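Local coordinates for protein light Chain (Clostridium botulinum, PDB 6BVD) that probably cleaves a neuronal SNARE protein, acting as the zinc-dependent protease domain of the mosaic botulinum neurotoxin type HA, at residues Ile41-Trp46 and Glu112-Ile117; Ile47-Tyr52 and Lys88-Met93; Ile94-Arg99 and Asp221-Leu226. All coordinates share one frame; numbering follows the deposited sequence. Where two conformers were deposited one is given.

Contact 1: Ile41-Trp46 and Glu112-Ile117; sequences IMDNVW and EIKNAI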
ATOM      1  N   ILE A  41       7.591  12.478  -8.495  1.00 20.31           N
ATOM      2  CA  ILE A  41       7.215  11.309  -7.681  1.00 18.41           C
ATOM      3  C   ILE A  41       7.708  11.427  -6.240  1.00 20.88           C
ATOM      4  O   ILE A  41       7.077  10.895  -5.286  1.00 23.40           O
ATOM      5  CB  ILE A  41       7.755   9.984  -8.411  1.00 18.26           C
ATOM      6  CG1 ILE A  41       7.346   8.737  -7.616  1.00 25.31           C
ATOM      7  CG2 ILE A  41       9.238  10.071  -8.638  1.00 14.78           C
ATOM      8  CD1 ILE A  41       5.947   8.352  -7.872  1.00 28.99           C
ATOM      9  N   MET A  42       8.843  12.095  -6.042  1.00 21.67           N
ATOM     10  CA  MET A  42       9.344  12.404  -4.694  1.00 19.95           C
ATOM     11  C   MET A  42      10.224  13.594  -4.844  1.00 22.78           C
ATOM     12  O   MET A  42      10.624  13.905  -5.987  1.00 20.76           O
ATOM     13  CB  MET A  42      10.129  11.220  -4.044  1.00 22.45           C
ATOM     14  CG  MET A  42      11.271  10.655  -4.935  1.00 32.30           C
ATOM     15  SD  MET A  42      12.375   9.479  -4.043  1.00 24.56           S
ATOM     16  CE  MET A  42      13.364  10.635  -3.126  1.00 21.19           C
ATOM     17  N   ASP A  43      10.574  14.272  -3.744  1.00 22.22           N
ATOM     18  CA  ASP A  43      11.439  15.462  -3.845  0.54 20.53           C
ATOM     19  C   ASP A  43      12.694  15.196  -4.700  1.00 25.79           C
ATOM     20  O   ASP A  43      13.477  14.270  -4.408  1.00 21.35           O
ATOM     21  CB  ASP A  43      11.886  15.946  -2.471  0.54 22.93           C
ATOM     22  CG  ASP A  43      10.792  16.678  -1.697  0.54 24.93           C
ATOM     23  OD1 ASP A  43       9.745  17.047  -2.266  0.54 25.91           O
ATOM     24  OD2 ASP A  43      11.005  16.899  -0.497  0.54 33.07           O
ATOM     25  N   ASN A  44      12.896  16.040  -5.732  1.00 21.93           N
ATOM     26  CA  ASN A  44      14.025  16.002  -6.656  1.00 20.82           C
ATOM     27  C   ASN A  44      13.990  14.856  -7.682  1.00 15.53           C
ATOM     28  O   ASN A  44      14.964  14.621  -8.366  1.00 20.81           O
ATOM     29  CB  ASN A  44      15.381  15.975  -5.901  1.00 22.81           C
ATOM     30  CG  ASN A  44      15.639  17.259  -5.108  1.00 31.47           C
ATOM     31  OD1 ASN A  44      15.198  18.328  -5.516  1.00 21.15           O
ATOM     32  ND2 ASN A  44      16.315  17.148  -3.955  1.00 22.65           N
ATOM     33  N   VAL A  45      12.887  14.156  -7.812  1.00 19.13           N
ATOM     34  CA  VAL A  45      12.814  13.082  -8.815  1.00 21.09           C
ATOM     35  C   VAL A  45      11.589  13.307  -9.686  1.00 21.90           C
ATOM     36  O   VAL A  45      10.439  13.367  -9.203  1.00 22.38           O
ATOM     37  CB  VAL A  45      12.736  11.650  -8.160  1.00 22.32           C
ATOM     38  CG1 VAL A  45      12.767  10.578  -9.228  1.00 20.88           C
ATOM     39  CG2 VAL A  45      13.881  11.438  -7.210  1.00 16.57           C
ATOM     40  N   TRP A  46      11.827  13.426 -10.984  1.00 20.23           N
ATOM     41  CA  TRP A  46      10.748  13.680 -11.934  1.00 19.13           C
ATOM     42  C   TRP A  46      10.585  12.515 -12.848  1.00 19.84           C
ATOM     43  O   TRP A  46      11.580  11.919 -13.281  1.00 24.20           O
ATOM     44  CB  TRP A  46      11.041  14.951 -12.789  1.00 18.63           C
ATOM     45  CG  TRP A  46      10.989  16.169 -11.951  1.00 24.52           C
ATOM     46  CD1 TRP A  46      11.993  16.685 -11.213  1.00 15.53           C
ATOM     47  CD2 TRP A  46       9.827  16.992 -11.711  1.00 20.75           C
ATOM     48  NE1 TRP A  46      11.537  17.808 -10.529  1.00 21.15           N
ATOM     49  CE2 TRP A  46      10.215  18.009 -10.817  1.00 21.26           C
ATOM     50  CE3 TRP A  46       8.504  16.966 -12.174  1.00 26.79           C
ATOM     51  CZ2 TRP A  46       9.320  19.029 -10.384  1.00 19.75           C
ATOM     52  CZ3 TRP A  46       7.604  17.977 -11.734  1.00 31.72           C
ATOM     53  CH2 TRP A  46       8.026  18.977 -10.839  1.00 22.02           C
ATOM     54  N   GLU A 112      18.777   8.988   0.297  1.00 17.82           N
ATOM     55  CA  GLU A 112      20.003   9.343  -0.402  1.00 23.91           C
ATOM     56  C   GLU A 112      19.737   9.957  -1.754  1.00 21.97           C
ATOM     57  O   GLU A 112      20.367  10.941  -2.115  1.00 27.25           O
ATOM     58  CB  GLU A 112      20.918   8.104  -0.591  1.00 28.33           C
ATOM     59  CG  GLU A 112      21.563   7.653   0.689  1.00 35.63           C
ATOM     60  CD  GLU A 112      22.697   8.549   1.088  1.00 35.62           C
ATOM     61  OE1 GLU A 112      23.215   9.266   0.226  1.00 35.91           O
ATOM     62  OE2 GLU A 112      23.075   8.559   2.259  1.00 38.94           O
ATOM     63  N   ILE A 113      18.837   9.364  -2.522  1.00 18.43           N
ATOM     64  CA  ILE A 113      18.492   9.891  -3.842  1.00 16.84           C
ATOM     65  C   ILE A 113      17.943  11.342  -3.743  1.00 29.40           C
ATOM     66  O   ILE A 113      18.102  12.157  -4.663  1.00 24.87           O
ATOM     67  CB  ILE A 113      17.482   8.981  -4.537  1.00 20.30           C
ATOM     68  CG1 ILE A 113      18.140   7.621  -4.875  1.00 17.97           C
ATOM     69  CG2 ILE A 113      17.030   9.601  -5.821  1.00 27.80           C
ATOM     70  CD1 ILE A 113      19.346   7.743  -5.820  1.00 18.96           C
ATOM     71  N   LYS A 114      17.243  11.621  -2.646  1.00 18.05           N
ATOM     72  CA  LYS A 114      16.674  12.952  -2.418  1.00 22.27           C
ATOM     73  C   LYS A 114      17.734  13.948  -2.011  1.00 16.89           C
ATOM     74  O   LYS A 114      17.763  15.071  -2.509  1.00 24.48           O
ATOM     75  CB  LYS A 114      15.588  12.871  -1.345  1.00 18.76           C
ATOM     76  CG  LYS A 114      15.167  14.247  -0.767  1.00 23.27           C
ATOM     77  CD  LYS A 114      14.153  14.024   0.389  1.00 20.59           C
ATOM     78  CE  LYS A 114      13.832  15.329   1.129  1.00 38.24           C
ATOM     79  NZ  LYS A 114      12.856  15.090   2.259  1.00 44.09           N
ATOM     80  N   ASN A 115      18.635  13.522  -1.139  1.00 22.14           N
ATOM     81  CA  ASN A 115      19.572  14.427  -0.461  1.00 29.16           C
ATOM     82  C   ASN A 115      20.955  14.608  -1.096  1.00 21.65           C
ATOM     83  O   ASN A 115      21.635  15.574  -0.750  1.00 20.78           O
ATOM     84  CB  ASN A 115      19.777  13.972   0.992  1.00 29.22           C
ATOM     85  CG  ASN A 115      18.513  14.128   1.829  1.00 29.16           C
ATOM     86  OD1 ASN A 115      17.719  15.041   1.587  1.00 32.92           O
ATOM     87  ND2 ASN A 115      18.333  13.254   2.826  1.00 28.68           N
ATOM     88  N   ALA A 116      21.379  13.703  -1.980  1.00 17.44           N
ATOM     89  CA  ALA A 116      22.747  13.817  -2.556  1.00 20.40           C
ATOM     90  C   ALA A 116      22.740  14.749  -3.768  1.00 21.68           C
ATOM     91  O   ALA A 116      23.062  14.351  -4.880  1.00 21.16           O
ATOM     92  CB  ALA A 116      23.323  12.462  -2.960  1.00 13.51           C
ATOM     93  N   ILE A 117      22.417  16.004  -3.544  1.00 19.93           N
ATOM     94  CA  ILE A 117      22.358  16.938  -4.671  1.00 19.59           C
ATOM     95  C   ILE A 117      23.748  17.164  -5.349  1.00 16.33           C
ATOM     96  O   ILE A 117      24.795  17.141  -4.704  1.00 20.17           O
ATOM     97  CB  ILE A 117      21.791  18.262  -4.207  1.00 27.88           C
ATOM     98  CG1 ILE A 117      22.785  18.937  -3.280  1.00 32.15           C
ATOM     99  CG2 ILE A 117      20.397  18.072  -3.500  1.00 24.07           C
ATOM    100  CD1 ILE A 117      22.486  20.427  -3.092  1.00 35.46           C
TER
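N44 reaches from a tight turn to the end of a helix, where its ND2 donates to the backbone O of K114 at 2.9 Å. The bond is fairly straight, 153° at the hydrogen, and flat at both ends: the acceptor lies in the plane of the N44 amide and the donor in the plane of the K114 carbonyl. Beside it, the terminal methyl of M42 rests on the root of the lysine chain, CE to K114 CB at 3.6 Å. To reach it, the methionine turns CG between its own N and carbonyl carbon (chi1 52°). On the outer side D43 runs alongside the extended K114 chain, pointing the same way; OD2 and K114 NZ stand 3.8 Å apart, a long salt bridge and a doubtful one, since D43 has two conformers. On the inner side V45 CG2 meets I113 CG2 at 3.9 Å.

The turn itself places the donor. M42 to V45 form a type II beta turn, closed by V45 N to M42 O at 2.9 Å, with N44 third at a positive phi of 74°. The backbone N of N44 is also hydrogen-bonded to Q40 OE1. Opposite, K114 lies in the last turn of helix 104-115, just before A116 leaves it through an inverse gamma turn. I113 also packs on V233 of helix 222-237, which carries the zinc ligands H228 and H232. The N44 amide makes the one hydrogen bond between the segments and sets how the turn faces the helix end; the long D43-K114 pair probably adds little.

Contact 2: Ile47-Tyr52 and Lys88-Met93; sequences IIPERY and KYLQIM
Y89 meets both I47 and P49 with one side of its ring, CD2 and CE2. I47 CG2 lies in the ring plane, 4.0 Å from CE2, while P49 CB comes in obliquely to within 3.6 Å of CD2. The phenol is swung out to them because CG lies opposite the backbone N (chi1 179°), and its OH is hydrogen-bonded beyond the contact to the carbonyl of F197. L90 follows with its CD2 touching the same two partners, 3.8 Å from P49 CG and 3.9 Å from I47 CG2; the leucine and isoleucine chains slide past each other in opposite directions. This is plain helix-on-sheet packing: one side of helix 83-100 lies against strand 45-48 of the mixed sheet and the inverse gamma turn centred on P49. L90 extends the same layer onto F39 of strand 36-40, the antiparallel neighbour of strand 45-48, and Y89 reaches I157 of the parallel neighbour, strand 155-158. One helical turn after Y89, and joined to it by the bond from M93 N to Y89 O, M93 offers the start of its side chain, CB touching I47 CD1 at 3.8 Å, before the chain bends at chi2 and chi3 toward helix 222-237.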
ATOM      1  N   ILE A  47       9.339  12.203 -13.172  1.00 22.37           N
ATOM      2  CA  ILE A  47       9.061  11.212 -14.206  1.00 22.84           C
ATOM      3  C   ILE A  47       8.452  11.838 -15.454  1.00 27.07           C
ATOM      4  O   ILE A  47       7.466  12.592 -15.367  1.00 20.93           O
ATOM      5  CB  ILE A  47       8.100  10.116 -13.683  1.00 26.74           C
ATOM      6  CG1 ILE A  47       8.704   9.460 -12.443  1.00 25.94           C
ATOM      7  CG2 ILE A  47       7.757   9.085 -14.800  1.00 15.32           C
ATOM      8  CD1 ILE A  47       7.787   8.497 -11.728  1.00 27.07           C
ATOM      9  N   ILE A  48       9.037  11.521 -16.616  1.00 18.99           N
ATOM     10  CA  ILE A  48       8.382  11.814 -17.878  1.00 19.68           C
ATOM     11  C   ILE A  48       7.941  10.503 -18.527  1.00 26.72           C
ATOM     12  O   ILE A  48       8.753   9.787 -19.116  1.00 25.10           O
ATOM     13  CB  ILE A  48       9.293  12.598 -18.835  1.00 24.50           C
ATOM     14  CG1 ILE A  48       9.768  13.899 -18.162  1.00 22.43           C
ATOM     15  CG2 ILE A  48       8.562  12.840 -20.182  1.00 20.05           C
ATOM     16  CD1 ILE A  48      10.836  14.673 -18.944  1.00 20.45           C
ATOM     17  N   PRO A  49       6.642  10.184 -18.431  1.00 33.83           N
ATOM     18  CA  PRO A  49       6.214   8.826 -18.822  1.00 30.68           C
ATOM     19  C   PRO A  49       6.037   8.678 -20.333  1.00 31.99           C
ATOM     20  O   PRO A  49       4.954   8.399 -20.829  1.00 41.09           O
ATOM     21  CB  PRO A  49       4.896   8.659 -18.080  1.00 21.21           C
ATOM     22  CG  PRO A  49       4.312  10.081 -18.105  1.00 22.72           C
ATOM     23  CD  PRO A  49       5.511  11.007 -17.951  1.00 23.59           C
ATOM     24  N   GLU A  50       7.124   8.910 -21.060  1.00 27.63           N
ATOM     25  CA  GLU A  50       7.169   8.811 -22.496  1.00 23.82           C
ATOM     26  C   GLU A  50       8.385   8.010 -22.917  1.00 24.18           C
ATOM     27  O   GLU A  50       9.365   7.920 -22.149  1.00 28.69           O
ATOM     28  CB  GLU A  50       7.226  10.217 -23.156  1.00 27.68           C
ATOM     29  CG  GLU A  50       6.065  11.133 -22.759  1.00 29.21           C
ATOM     30  CD  GLU A  50       6.077  12.461 -23.470  1.00 37.72           C
ATOM     31  OE1 GLU A  50       6.509  12.492 -24.647  1.00 42.01           O
ATOM     32  OE2 GLU A  50       5.631  13.472 -22.864  1.00 40.93           O
ATOM     33  N   ARG A  51       8.372   7.521 -24.156  1.00 24.32           N
ATOM     34  CA  ARG A  51       9.547   6.841 -24.721  1.00 26.67           C
ATOM     35  C   ARG A  51      10.739   7.775 -24.809  1.00 31.41           C
ATOM     36  O   ARG A  51      10.618   8.969 -25.193  1.00 32.02           O
ATOM     37  CB  ARG A  51       9.261   6.246 -26.113  1.00 30.71           C
ATOM     38  CG  ARG A  51       8.097   5.275 -26.187  1.00 28.34           C
ATOM     39  CD  ARG A  51       8.385   3.922 -25.509  1.00 20.29           C
ATOM     40  NE  ARG A  51       9.381   3.096 -26.219  1.00 24.54           N
ATOM     41  CZ  ARG A  51       9.078   2.255 -27.213  1.00 32.49           C
ATOM     42  NH1 ARG A  51       7.815   2.153 -27.638  1.00 27.83           N
ATOM     43  NH2 ARG A  51      10.038   1.506 -27.787  1.00 24.46           N
ATOM     44  N   TYR A  52      11.901   7.249 -24.438  1.00 27.73           N
ATOM     45  CA  TYR A  52      13.147   7.987 -24.571  1.00 31.54           C
ATOM     46  C   TYR A  52      13.586   7.988 -26.033  1.00 29.23           C
ATOM     47  O   TYR A  52      13.772   6.914 -26.625  1.00 25.34           O
ATOM     48  CB  TYR A  52      14.243   7.376 -23.679  1.00 28.39           C
ATOM     49  CG  TYR A  52      15.502   8.194 -23.635  1.00 25.71           C
ATOM     50  CD1 TYR A  52      15.713   9.142 -22.640  1.00 31.04           C
ATOM     51  CD2 TYR A  52      16.492   8.015 -24.594  1.00 33.18           C
ATOM     52  CE1 TYR A  52      16.880   9.892 -22.612  1.00 35.73           C
ATOM     53  CE2 TYR A  52      17.653   8.770 -24.586  1.00 36.45           C
ATOM     54  CZ  TYR A  52      17.841   9.701 -23.606  1.00 31.12           C
ATOM     55  OH  TYR A  52      19.013  10.419 -23.616  1.00 29.45           O
ATOM     56  N   LYS A  88      -1.006   4.565 -17.041  1.00 23.17           N
ATOM     57  CA  LYS A  88      -0.775   3.257 -16.458  1.00 24.50           C
ATOM     58  C   LYS A  88       0.675   3.161 -15.976  1.00 32.33           C
ATOM     59  O   LYS A  88       0.923   2.739 -14.849  1.00 23.15           O
ATOM     60  CB  LYS A  88      -1.092   2.149 -17.468  1.00 21.00           C
ATOM     61  CG  LYS A  88      -1.167   0.775 -16.814  1.00 23.24           C
ATOM     62  CD  LYS A  88      -1.114  -0.348 -17.833  1.00 35.74           C
ATOM     63  CE  LYS A  88      -1.202  -1.712 -17.141  1.00 38.55           C
ATOM     64  NZ  LYS A  88      -1.145  -2.821 -18.130  1.00 43.59           N
ATOM     65  N   TYR A  89       1.613   3.614 -16.827  1.00 24.19           N
ATOM     66  CA  TYR A  89       3.041   3.663 -16.519  1.00 24.11           C
ATOM     67  C   TYR A  89       3.291   4.488 -15.238  1.00 26.53           C
ATOM     68  O   TYR A  89       4.068   4.091 -14.362  1.00 20.42           O
ATOM     69  CB  TYR A  89       3.838   4.265 -17.738  1.00 24.27           C
ATOM     70  CG  TYR A  89       5.313   4.384 -17.513  1.00 24.34           C
ATOM     71  CD1 TYR A  89       6.208   3.448 -18.053  1.00 20.37           C
ATOM     72  CD2 TYR A  89       5.832   5.451 -16.771  1.00 20.51           C
ATOM     73  CE1 TYR A  89       7.570   3.549 -17.825  1.00 21.28           C
ATOM     74  CE2 TYR A  89       7.184   5.570 -16.549  1.00 23.64           C
ATOM     75  CZ  TYR A  89       8.050   4.632 -17.087  1.00 26.09           C
ATOM     76  OH  TYR A  89       9.390   4.778 -16.852  1.00 24.90           O
ATOM     77  N   LEU A  90       2.664   5.654 -15.147  1.00 22.00           N
ATOM     78  CA  LEU A  90       2.765   6.478 -13.950  1.00 24.15           C
ATOM     79  C   LEU A  90       2.282   5.706 -12.695  1.00 22.88           C
ATOM     80  O   LEU A  90       2.924   5.748 -11.667  1.00 23.71           O
ATOM     81  CB  LEU A  90       1.919   7.729 -14.086  1.00 26.67           C
ATOM     82  CG  LEU A  90       2.507   8.902 -14.851  1.00 29.53           C
ATOM     83  CD1 LEU A  90       1.585  10.139 -14.668  1.00 25.54           C
ATOM     84  CD2 LEU A  90       3.925   9.183 -14.382  1.00 27.22           C
ATOM     85  N   GLN A  91       1.141   5.039 -12.784  1.00 20.97           N
ATOM     86  CA  GLN A  91       0.623   4.343 -11.591  1.00 22.44           C
ATOM     87  C   GLN A  91       1.517   3.187 -11.146  1.00 16.70           C
ATOM     88  O   GLN A  91       1.579   2.855  -9.959  1.00 19.31           O
ATOM     89  CB  GLN A  91      -0.803   3.830 -11.824  1.00 25.17           C
ATOM     90  CG  GLN A  91      -1.755   4.899 -12.317  1.00 32.80           C
ATOM     91  CD  GLN A  91      -1.722   6.173 -11.493  1.00 31.13           C
ATOM     92  OE1 GLN A  91      -1.833   6.144 -10.275  1.00 22.88           O
ATOM     93  NE2 GLN A  91      -1.581   7.324 -12.182  1.00 21.50           N
ATOM     94  N   ILE A  92       2.141   2.510 -12.097  1.00 22.91           N
ATOM     95  CA  ILE A  92       3.033   1.416 -11.745  1.00 19.10           C
ATOM     96  C   ILE A  92       4.254   1.999 -11.056  1.00 22.95           C
ATOM     97  O   ILE A  92       4.717   1.480 -10.054  1.00 20.92           O
ATOM     98  CB  ILE A  92       3.409   0.612 -13.013  1.00 26.24           C
ATOM     99  CG1 ILE A  92       2.144  -0.044 -13.559  1.00 18.22           C
ATOM    100  CG2 ILE A  92       4.583  -0.362 -12.749  1.00 17.17           C
ATOM    101  CD1 ILE A  92       2.334  -0.738 -14.898  1.00 26.14           C
ATOM    102  N   MET A  93       4.771   3.106 -11.587  1.00 15.58           N
ATOM    103  CA  MET A  93       5.935   3.741 -10.998  1.00 18.92           C
ATOM    104  C   MET A  93       5.619   4.197  -9.561  1.00 19.01           C
ATOM    105  O   MET A  93       6.446   4.049  -8.654  1.00 22.78           O
ATOM    106  CB  MET A  93       6.419   4.934 -11.857  1.00 15.52           C
ATOM    107  CG  MET A  93       6.929   4.528 -13.224  1.00 16.34           C
ATOM    108  SD  MET A  93       8.240   3.302 -13.144  1.00 26.90           S
ATOM    109  CE  MET A  93       9.504   4.161 -12.192  1.00 20.25           C
TER

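Contact 3: Ile94-Arg99 and Asp221-Leu226; sequences IKLFKR and DPALIL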
ATOM      1  N   ILE A  94       4.415   4.710  -9.350  1.00 17.99           N
ATOM      2  CA  ILE A  94       3.978   5.079  -8.013  1.00 16.71           C
ATOM      3  C   ILE A  94       3.988   3.828  -7.111  1.00 15.61           C
ATOM      4  O   ILE A  94       4.474   3.825  -5.986  1.00 18.31           O
ATOM      5  CB  ILE A  94       2.572   5.689  -8.068  1.00 19.09           C
ATOM      6  CG1 ILE A  94       2.609   7.102  -8.664  1.00 20.89           C
ATOM      7  CG2 ILE A  94       1.963   5.794  -6.701  1.00 16.12           C
ATOM      8  CD1 ILE A  94       1.225   7.632  -8.984  1.00 16.74           C
ATOM      9  N   LYS A  95       3.491   2.735  -7.654  1.00 16.91           N
ATOM     10  CA  LYS A  95       3.444   1.490  -6.850  1.00 18.73           C
ATOM     11  C   LYS A  95       4.859   0.998  -6.505  1.00 18.11           C
ATOM     12  O   LYS A  95       5.138   0.543  -5.367  1.00 19.56           O
ATOM     13  CB  LYS A  95       2.653   0.416  -7.601  1.00 12.01           C
ATOM     14  CG  LYS A  95       2.245  -0.777  -6.696  1.00 18.58           C
ATOM     15  CD  LYS A  95       1.262  -1.698  -7.394  1.00 16.87           C
ATOM     16  CE  LYS A  95       0.864  -2.837  -6.430  1.00 18.35           C
ATOM     17  NZ  LYS A  95      -0.379  -3.414  -6.944  1.00 16.27           N
ATOM     18  N   LEU A  96       5.775   1.111  -7.467  1.00 21.94           N
ATOM     19  CA  LEU A  96       7.141   0.645  -7.229  1.00 19.80           C
ATOM     20  C   LEU A  96       7.904   1.523  -6.235  1.00 21.04           C
ATOM     21  O   LEU A  96       8.628   1.011  -5.378  1.00 13.90           O
ATOM     22  CB  LEU A  96       7.920   0.537  -8.549  1.00 20.32           C
ATOM     23  CG  LEU A  96       7.341  -0.426  -9.584  1.00 22.49           C
ATOM     24  CD1 LEU A  96       8.224  -0.512 -10.825  1.00 20.78           C
ATOM     25  CD2 LEU A  96       7.148  -1.872  -9.024  1.00 19.76           C
ATOM     26  N   PHE A  97       7.686   2.840  -6.288  1.00 16.09           N
ATOM     27  CA  PHE A  97       8.304   3.705  -5.307  1.00 13.53           C
ATOM     28  C   PHE A  97       7.707   3.449  -3.907  1.00 17.25           C
ATOM     29  O   PHE A  97       8.459   3.455  -2.930  1.00 19.15           O
ATOM     30  CB  PHE A  97       8.174   5.188  -5.700  1.00 18.49           C
ATOM     31  CG  PHE A  97       9.310   5.678  -6.581  1.00 23.32           C
ATOM     32  CD1 PHE A  97      10.410   6.304  -6.030  1.00 18.89           C
ATOM     33  CD2 PHE A  97       9.280   5.470  -7.951  1.00 21.19           C
ATOM     34  CE1 PHE A  97      11.470   6.748  -6.843  1.00 20.69           C
ATOM     35  CE2 PHE A  97      10.309   5.918  -8.793  1.00 16.69           C
ATOM     36  CZ  PHE A  97      11.424   6.552  -8.243  1.00 21.26           C
ATOM     37  N   LYS A  98       6.394   3.215  -3.817  1.00 19.16           N
ATOM     38  CA  LYS A  98       5.785   2.865  -2.526  1.00 22.65           C
ATOM     39  C   LYS A  98       6.318   1.523  -2.009  1.00 23.09           C
ATOM     40  O   LYS A  98       6.419   1.335  -0.801  1.00 24.27           O
ATOM     41  CB  LYS A  98       4.250   2.827  -2.601  1.00 26.55           C
ATOM     42  CG  LYS A  98       3.621   4.237  -2.648  1.00 26.46           C
ATOM     43  CD  LYS A  98       2.121   4.292  -2.361  1.00 38.06           C
ATOM     44  CE  LYS A  98       1.264   4.057  -3.607  1.00 44.75           C
ATOM     45  NZ  LYS A  98      -0.203   4.301  -3.447  1.00 27.05           N
ATOM     46  N   ARG A  99       6.601   0.591  -2.914  1.00 24.24           N
ATOM     47  CA  ARG A  99       7.175  -0.704  -2.483  1.00 26.42           C
ATOM     48  C   ARG A  99       8.579  -0.455  -1.893  1.00 21.58           C
ATOM     49  O   ARG A  99       8.897  -0.887  -0.792  1.00 18.49           O
ATOM     50  CB  ARG A  99       7.200  -1.680  -3.675  1.00 22.61           C
ATOM     51  CG  ARG A  99       7.996  -3.014  -3.436  1.00 23.26           C
ATOM     52  CD  ARG A  99       7.267  -4.174  -4.074  1.00 13.46           C
ATOM     53  NE  ARG A  99       7.992  -5.449  -3.942  1.00 16.81           N
ATOM     54  CZ  ARG A  99       8.162  -6.120  -2.805  1.00 21.72           C
ATOM     55  NH1 ARG A  99       7.687  -5.658  -1.645  1.00 14.49           N
ATOM     56  NH2 ARG A  99       8.836  -7.274  -2.821  1.00 20.55           N
ATOM     57  N   ASP A 221      11.444  -9.186  -9.652  1.00 19.92           N
ATOM     58  CA  ASP A 221      10.543  -8.180  -9.055  1.00 17.56           C
ATOM     59  C   ASP A 221      10.928  -6.792  -9.611  1.00 18.41           C
ATOM     60  O   ASP A 221      12.031  -6.360  -9.402  1.00 23.27           O
ATOM     61  CB  ASP A 221      10.656  -8.216  -7.535  1.00 19.07           C
ATOM     62  CG  ASP A 221       9.649  -7.293  -6.830  1.00 29.06           C
ATOM     63  OD1 ASP A 221       9.467  -6.150  -7.313  1.00 23.69           O
ATOM     64  OD2 ASP A 221       9.054  -7.711  -5.810  1.00 21.86           O
ATOM     65  N   PRO A 222      10.014  -6.115 -10.328  1.00 25.10           N
ATOM     66  CA  PRO A 222      10.349  -4.781 -10.880  1.00 22.53           C
ATOM     67  C   PRO A 222      10.839  -3.775  -9.848  1.00 20.81           C
ATOM     68  O   PRO A 222      11.609  -2.905 -10.237  1.00 20.16           O
ATOM     69  CB  PRO A 222       9.017  -4.312 -11.497  1.00 22.10           C
ATOM     70  CG  PRO A 222       8.338  -5.561 -11.904  1.00 25.84           C
ATOM     71  CD  PRO A 222       8.683  -6.569 -10.773  1.00 22.18           C
ATOM     72  N   ALA A 223      10.455  -3.894  -8.570  1.00 17.97           N
ATOM     73  CA  ALA A 223      10.945  -2.944  -7.572  1.00 17.88           C
ATOM     74  C   ALA A 223      12.466  -3.107  -7.335  1.00 19.30           C
ATOM     75  O   ALA A 223      13.196  -2.127  -7.107  1.00 17.39           O
ATOM     76  CB  ALA A 223      10.169  -3.086  -6.249  1.00 19.89           C
ATOM     77  N   LEU A 224      12.949  -4.344  -7.417  1.00 17.58           N
ATOM     78  CA  LEU A 224      14.363  -4.615  -7.250  1.00 25.76           C
ATOM     79  C   LEU A 224      15.109  -4.147  -8.507  1.00 20.83           C
ATOM     80  O   LEU A 224      16.211  -3.588  -8.394  1.00 19.77           O
ATOM     81  CB  LEU A 224      14.625  -6.132  -6.974  1.00 17.81           C
ATOM     82  CG  LEU A 224      16.092  -6.428  -6.665  1.00 17.96           C
ATOM     83  CD1 LEU A 224      16.524  -5.639  -5.401  1.00 27.11           C
ATOM     84  CD2 LEU A 224      16.369  -7.948  -6.478  1.00 27.44           C
ATOM     85  N   ILE A 225      14.485  -4.333  -9.683  1.00 16.08           N
ATOM     86  CA  ILE A 225      15.056  -3.844 -10.934  1.00 22.64           C
ATOM     87  C   ILE A 225      15.191  -2.300 -10.876  1.00 23.11           C
ATOM     88  O   ILE A 225      16.217  -1.775 -11.275  1.00 25.13           O
ATOM     89  CB  ILE A 225      14.229  -4.250 -12.195  1.00 27.67           C
ATOM     90  CG1 ILE A 225      14.129  -5.793 -12.315  1.00 20.84           C
ATOM     91  CG2 ILE A 225      14.881  -3.687 -13.456  1.00 26.49           C
ATOM     92  CD1 ILE A 225      15.502  -6.508 -12.388  1.00 22.98           C
ATOM     93  N   LEU A 226      14.184  -1.613 -10.336  1.00 22.58           N
ATOM     94  CA  LEU A 226      14.271  -0.147 -10.202  1.00 22.51           C
ATOM     95  C   LEU A 226      15.373   0.227  -9.194  1.00 24.11           C
ATOM     96  O   LEU A 226      16.214   1.106  -9.445  1.00 24.48           O
ATOM     97  CB  LEU A 226      12.904   0.409  -9.795  1.00 18.10           C
ATOM     98  CG  LEU A 226      12.810   1.909  -9.511  1.00 18.88           C
ATOM     99  CD1 LEU A 226      13.371   2.718 -10.707  1.00 14.72           C
ATOM    100  CD2 LEU A 226      11.342   2.263  -9.183  1.00 22.40           C
TER
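R99 and D221 approach each other from opposite directions and meet at the N-cap of helix 222-237, the helix that carries the zinc-binding HExxH motif with H228 and H232. The guanidinium turns its side to the carboxylate: NE at 3.1 Å and NH2 at 3.0 Å both donate to the single oxygen OD2 of D221. That oxygen lies close to the guanidinium plane; the two planes being 26° apart, both N-H groups reach it on its syn side from one face of the carboxylate. The other oxygen is left for capping: D221 OD1 accepts from A223 N at 2.8 Å, nearly in line with its C-O bond, and is also hydrogen-bonded with Y387 OH. One buried carboxylate thus caps the helix start and probably offsets the charge of the arginine.

Next to the ion pair, helix 83-100 passes over the capped helix at -79°, with the axes of the two short segments 9.3 Å apart. R99 CG lies opposite its backbone N (chi1 170°), which carries the chain over the methyl of A223, CB to R99 CG at 3.6 Å, before it bends at chi2. L96 sets both methyls against P222 CB, with CD2 also near A223 N. L226 sends CD2 obliquely toward the F97 ring, the two side chains crossing at about a right angle. The remaining arginine nitrogen, NH1, is hydrogen-bonded to the carbonyl of E389, a residue of the calcium site. L226 CD2 touches two neighbours at nearly equal distance, 3.8 Å from F97 CE2 and 3.9 Å from L96 CB.

In the fold
Contacts 2 and 3 are buried and share helix 83-100, while contact 1 is only partly buried, with D43 at the surface. Strand 45-48 joins contacts 1 and 2, and helix 83-100 leads in the chain to helix 104-115 of contact 1. The chemistry follows the place. Between helix and sheet, contact 2 is wholly apolar; at the start of the zinc helix, contact 3 adds a buried ion pair; at the turn, contact 1 relies on an amide-to-carbonyl bond. The three form one continuous packing: I41 touches I47, I94 and F97, M42 SD lies near F97, and M93 CE meets L226 CD2 at 4.0 Å.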